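Local structure of lantibiotic dehydratase (Microbispora corallina, 5EHK) at residues Val975-Gly980 with Thr1069-Val1074; Asp991-Trp996 with Ile1021-Gly1026. The protein probably dehydrates serine and threonine residues of the NAI-107 precursor peptide in a tRNA-dependent reaction during lantibiotic biosynthesis. One frame throughout, in Å; residues are numbered along the deposited sequence.

Contact 1 of 2, residues Val975-Gly980 with Thr1069-Val1074; sequences VPLVGG and TQLRLV
L1071 extends from helix 1068-1085 to overlap L977 and V975, and a single methyl does the touching. The two partners sit on a small antiparallel beta hairpin, strands 975-976 and 982-983, so the contact packs one leucine of the helix against a short hairpin. The hairpin and the helix both belong to the C-terminal lantibiotic dehydratase family region. CD2 of L1071 lies 3.9 Å from CD1 of L977, and the two leucine chains cross obliquely. The same CD2 is 4.4 Å from CG1 of V975, a looser approach. Those two hairpin methyls, CD1 of L977 and CG1 of V975, are themselves 4.9 Å apart, and the leucine methyl touches both, the closer approach being to L977. V975 presents its branch with CG1 anti to the backbone N (chi1 -179°), on the flank that faces the helix.

The packing is wholly apolar and modest in extent, and its three residues stay partly exposed near the surface. W983, on the partner strand, touches V975, L977 and L1071, so the hairpin meets the helix through its indole side chain as well. V975 also pairs with W983 through backbone hydrogen bonds. The residue just before L1071, Q1070, accepts a hydrogen bond at OE1 from the backbone N of A969. Beyond L977 the chain reverses in a type I beta turn that ends at G980, whose positive phi suits glycine; it is closed by the bond from G980 N to L977 O, 2.9 Å long.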
loop_
_atom_site.group_PDB
_atom_site.type_symbol
_atom_site.label_atom_id
_atom_site.label_comp_id
_atom_site.label_asym_id
_atom_site.label_seq_id
_atom_site.Cartn_x
_atom_site.Cartn_y
_atom_site.Cartn_z
ATOM N N VAL A 975 24.230 -33.220 -3.985
ATOM C CA VAL A 975 23.930 -31.791 -3.949
ATOM C C VAL A 975 23.156 -31.373 -2.712
ATOM O O VAL A 975 22.127 -31.974 -2.374
ATOM C CB VAL A 975 23.171 -31.320 -5.209
ATOM C CG1 VAL A 975 22.890 -29.825 -5.139
ATOM C CG2 VAL A 975 23.961 -31.663 -6.460
ATOM N N PRO A 976 23.666 -30.340 -2.023
ATOM C CA PRO A 976 22.927 -29.795 -0.885
ATOM C C PRO A 976 21.615 -29.191 -1.382
ATOM O O PRO A 976 21.617 -28.259 -2.194
ATOM C CB PRO A 976 23.872 -28.715 -0.340
ATOM C CG PRO A 976 24.737 -28.334 -1.514
ATOM C CD PRO A 976 24.918 -29.607 -2.287
ATOM N N LEU A 977 20.505 -29.763 -0.921
ATOM C CA LEU A 977 19.171 -29.316 -1.309
ATOM C C LEU A 977 18.510 -28.405 -0.269
ATOM O O LEU A 977 18.769 -28.509 0.931
ATOM C CB LEU A 977 18.270 -30.524 -1.586
ATOM C CG LEU A 977 17.388 -30.520 -2.835
ATOM C CD1 LEU A 977 18.222 -30.724 -4.088
ATOM C CD2 LEU A 977 16.309 -31.581 -2.724
ATOM N N VAL A 978 17.618 -27.544 -0.754
ATOM C CA VAL A 978 16.918 -26.556 0.061
ATOM C C VAL A 978 16.197 -27.177 1.261
ATOM O O VAL A 978 15.981 -26.520 2.281
ATOM C CB VAL A 978 15.881 -25.793 -0.805
ATOM C CG1 VAL A 978 15.323 -24.590 -0.053
ATOM C CG2 VAL A 978 16.513 -25.352 -2.124
ATOM N N GLY A 979 15.834 -28.449 1.141
ATOM C CA GLY A 979 15.067 -29.108 2.179
ATOM C C GLY A 979 15.927 -29.870 3.161
ATOM O O GLY A 979 15.440 -30.365 4.172
ATOM N N GLY A 980 17.218 -29.962 2.870
ATOM C CA GLY A 980 18.129 -30.702 3.720
ATOM C C GLY A 980 18.411 -32.080 3.165
ATOM O O GLY A 980 19.303 -32.777 3.643
ATOM N N THR A 1069 22.250 -27.046 -13.052
ATOM C CA THR A 1069 21.549 -26.904 -14.323
ATOM C C THR A 1069 20.392 -27.901 -14.463
ATOM O O THR A 1069 19.246 -27.485 -14.671
ATOM C CB THR A 1069 22.504 -27.027 -15.523
ATOM O OG1 THR A 1069 23.473 -25.975 -15.474
ATOM C CG2 THR A 1069 21.744 -26.922 -16.825
ATOM N N GLN A 1070 20.670 -29.195 -14.294
ATOM C CA GLN A 1070 19.623 -30.198 -14.476
ATOM C C GLN A 1070 18.514 -30.107 -13.414
ATOM O O GLN A 1070 17.344 -30.306 -13.740
ATOM C CB GLN A 1070 20.171 -31.627 -14.600
ATOM C CG GLN A 1070 20.659 -32.289 -13.325
ATOM C CD GLN A 1070 21.268 -33.659 -13.597
ATOM O OE1 GLN A 1070 21.105 -34.202 -14.683
ATOM N NE2 GLN A 1070 21.929 -34.243 -12.598
ATOM N N LEU A 1071 18.869 -29.807 -12.162
ATOM C CA LEU A 1071 17.853 -29.627 -11.114
ATOM C C LEU A 1071 16.901 -28.462 -11.361
ATOM O O LEU A 1071 15.728 -28.520 -11.009
ATOM C CB LEU A 1071 18.476 -29.464 -9.726
ATOM C CG LEU A 1071 18.255 -30.560 -8.679
ATOM C CD1 LEU A 1071 17.875 -31.881 -9.291
ATOM C CD2 LEU A 1071 19.471 -30.720 -7.796
ATOM N N ARG A 1072 17.421 -27.389 -11.929
ATOM C CA ARG A 1072 16.606 -26.238 -12.245
ATOM C C ARG A 1072 15.754 -26.495 -13.495
ATOM O O ARG A 1072 14.605 -26.071 -13.567
ATOM C CB ARG A 1072 17.484 -24.993 -12.411
ATOM C CG ARG A 1072 16.839 -23.868 -13.223
ATOM C CD ARG A 1072 17.773 -22.671 -13.280
ATOM N NE ARG A 1072 17.075 -21.413 -13.535
ATOM C CZ ARG A 1072 16.420 -20.712 -12.610
ATOM N NH1 ARG A 1072 16.345 -21.149 -11.355
ATOM N NH2 ARG A 1072 15.830 -19.573 -12.946
ATOM N N LEU A 1073 16.325 -27.193 -14.473
ATOM C CA LEU A 1073 15.625 -27.480 -15.723
ATOM C C LEU A 1073 14.354 -28.270 -15.476
ATOM O O LEU A 1073 13.253 -27.813 -15.809
ATOM C CB LEU A 1073 16.529 -28.291 -16.651
ATOM C CG LEU A 1073 16.205 -28.476 -18.131
ATOM C CD1 LEU A 1073 17.437 -29.060 -18.804
ATOM C CD2 LEU A 1073 15.017 -29.374 -18.391
ATOM N N VAL A 1074 14.516 -29.470 -14.923
ATOM C CA VAL A 1074 13.384 -30.354 -14.707
ATOM C C VAL A 1074 12.395 -29.681 -13.764
ATOM O O VAL A 1074 11.183 -29.750 -13.978
ATOM C CB VAL A 1074 13.823 -31.757 -14.211
ATOM C CG1 VAL A 1074 12.632 -32.681 -14.076
ATOM C CG2 VAL A 1074 14.808 -32.371 -15.168
#

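Contact 2 of 2, residues Asp991-Trp996 with Ile1021-Gly1026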
loop_
_atom_site.group_PDB
_atom_site.type_symbol
_atom_site.label_atom_id
_atom_site.label_comp_id
_atom_site.label_asym_id
_atom_site.label_seq_id
_atom_site.Cartn_x
_atom_site.Cartn_y
_atom_site.Cartn_z
ATOM N N ASP A 991 14.715 -45.400 -10.801
ATOM C CA ASP A 991 13.467 -44.689 -10.485
ATOM C C ASP A 991 13.591 -43.180 -10.691
ATOM O O ASP A 991 13.651 -42.427 -9.710
ATOM C CB ASP A 991 13.080 -44.951 -9.030
ATOM C CG ASP A 991 11.625 -44.644 -8.749
ATOM O OD1 ASP A 991 10.885 -44.358 -9.717
ATOM O OD2 ASP A 991 11.215 -44.707 -7.568
ATOM N N PRO A 992 13.594 -42.732 -11.967
ATOM C CA PRO A 992 13.743 -41.309 -12.318
ATOM C C PRO A 992 12.608 -40.424 -11.770
ATOM O O PRO A 992 12.824 -39.231 -11.538
ATOM C CB PRO A 992 13.757 -41.316 -13.857
ATOM C CG PRO A 992 13.931 -42.756 -14.254
ATOM C CD PRO A 992 13.294 -43.545 -13.159
ATOM N N ALA A 993 11.416 -40.998 -11.606
ATOM C CA ALA A 993 10.291 -40.289 -11.023
ATOM C C ALA A 993 10.646 -39.817 -9.632
ATOM O O ALA A 993 10.591 -38.626 -9.332
ATOM C CB ALA A 993 9.065 -41.194 -10.973
ATOM N N ALA A 994 11.035 -40.754 -8.778
ATOM C CA ALA A 994 11.426 -40.411 -7.414
ATOM C C ALA A 994 12.638 -39.477 -7.428
ATOM O O ALA A 994 12.739 -38.576 -6.593
ATOM C CB ALA A 994 11.673 -41.655 -6.573
ATOM N N ALA A 995 13.551 -39.715 -8.367
ATOM C CA ALA A 995 14.730 -38.864 -8.548
ATOM C C ALA A 995 14.304 -37.417 -8.608
ATOM O O ALA A 995 14.527 -36.654 -7.677
ATOM C CB ALA A 995 15.474 -39.236 -9.824
ATOM N N TRP A 996 13.633 -37.058 -9.696
ATOM C CA TRP A 996 13.214 -35.678 -9.913
ATOM C C TRP A 996 12.199 -35.141 -8.891
ATOM O O TRP A 996 12.345 -34.018 -8.410
ATOM C CB TRP A 996 12.706 -35.513 -11.338
ATOM C CG TRP A 996 13.735 -35.873 -12.341
ATOM C CD1 TRP A 996 13.672 -36.881 -13.265
ATOM C CD2 TRP A 996 14.994 -35.229 -12.535
ATOM N NE1 TRP A 996 14.821 -36.902 -14.017
ATOM C CE2 TRP A 996 15.649 -35.899 -13.585
ATOM C CE3 TRP A 996 15.632 -34.153 -11.920
ATOM C CZ2 TRP A 996 16.906 -35.525 -14.034
ATOM C CZ3 TRP A 996 16.875 -33.787 -12.363
ATOM C CH2 TRP A 996 17.502 -34.468 -13.412
ATOM N N ILE A 1021 -0.611 -42.813 -7.635
ATOM C CA ILE A 1021 0.513 -42.218 -8.336
ATOM C C ILE A 1021 1.716 -43.144 -8.295
ATOM O O ILE A 1021 2.587 -42.994 -7.443
ATOM C CB ILE A 1021 0.867 -40.837 -7.734
ATOM C CG1 ILE A 1021 -0.378 -39.949 -7.670
ATOM C CG2 ILE A 1021 1.959 -40.146 -8.539
ATOM C CD1 ILE A 1021 -0.242 -38.814 -6.705
ATOM N N ASP A 1022 1.763 -44.081 -9.242
ATOM C CA ASP A 1022 2.782 -45.141 -9.267
ATOM C C ASP A 1022 3.364 -45.365 -10.669
ATOM O O ASP A 1022 3.093 -46.383 -11.326
ATOM C CB ASP A 1022 2.186 -46.447 -8.715
ATOM C CG ASP A 1022 3.210 -47.584 -8.605
ATOM O OD1 ASP A 1022 4.441 -47.324 -8.675
ATOM O OD2 ASP A 1022 2.757 -48.745 -8.449
ATOM N N PRO A 1023 4.176 -44.410 -11.129
ATOM C CA PRO A 1023 4.748 -44.516 -12.468
ATOM C C PRO A 1023 5.729 -45.671 -12.527
ATOM O O PRO A 1023 5.695 -46.438 -13.484
ATOM C CB PRO A 1023 5.482 -43.178 -12.655
ATOM C CG PRO A 1023 5.029 -42.307 -11.498
ATOM C CD PRO A 1023 4.682 -43.238 -10.399
ATOM N N THR A 1024 6.583 -45.796 -11.513
ATOM C CA THR A 1024 7.607 -46.843 -11.513
ATOM C C THR A 1024 6.988 -48.235 -11.570
ATOM O O THR A 1024 7.522 -49.128 -12.219
ATOM C CB THR A 1024 8.541 -46.738 -10.289
ATOM O OG1 THR A 1024 8.910 -45.366 -10.087
ATOM C CG2 THR A 1024 9.795 -47.569 -10.504
ATOM N N GLY A 1025 5.830 -48.395 -10.937
ATOM C CA GLY A 1025 5.120 -49.658 -10.960
ATOM C C GLY A 1025 4.277 -49.907 -12.200
ATOM O O GLY A 1025 3.568 -50.906 -12.257
ATOM N N GLY A 1026 4.335 -49.004 -13.181
ATOM C CA GLY A 1026 3.603 -49.157 -14.432
ATOM C C GLY A 1026 2.183 -48.595 -14.411
ATOM O O GLY A 1026 1.412 -48.817 -15.354
#
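D991 and T1024 meet with their side chains crossing at about a right angle, the carboxylate approaching the branched end of the threonine. The threonine's OG1 and CG2 both face the aspartate: CG2 lies 3.9 Å from D991 CG, while the modelled separation of OG1 and D991 OD1 is too short to be trusted, and the nature of that polar approach remains doubtful. D991 extends with CG anti to its backbone N (chi1 -161°), which turns the carboxylate to the T1024 side, although its exact placement is doubtful. Beside this pair runs a purely apolar touch. CB of A993 points at the ring of P1023 and stands 4.2 Å from its CG.

The two sides are a helix start and a turn. D991 is the N-cap residue of helix 992-997, and its carbonyl O accepts from A995 N in the first turn. Opposite, P1023 to G1026 form a type I beta turn, overlapped by an Asx motif that starts one residue earlier: D1022 OD1 accepts the backbone N of G1025 at 2.9 Å. That bond is bent, with an N-H...O angle of 137°, and the N-H arrives from above the carboxylate plane, 55° out of it. L1108 of helix 1090-1109 packs on D991, and V1104 of the same helix on P1023. The turn itself closes through the bond from G1026 N to P1023 O, 2.9 Å long.

Contacts 1 and 2 have centres about 18 Å apart, and both lie in the C-terminal family region, which in class I dehydratases is associated with glutamate elimination. Along the chain the contacts are nested: the segments of contact 2 fall between segment 975-980 and the helix segment 1069-1074. They touch through W996, near the end of helix 992-997, whose CZ3 lies 3.8 Å from L1071 CD1 and 3.8 Å from V1074 CG2. The indole NE1 is hydrogen-bonded to G966 O, which helps fix the ring. Helix 992-997 thus bridges helix 1068-1085 and the turn before helix 1028-1032, tying sequence-distant pieces into one helical cluster.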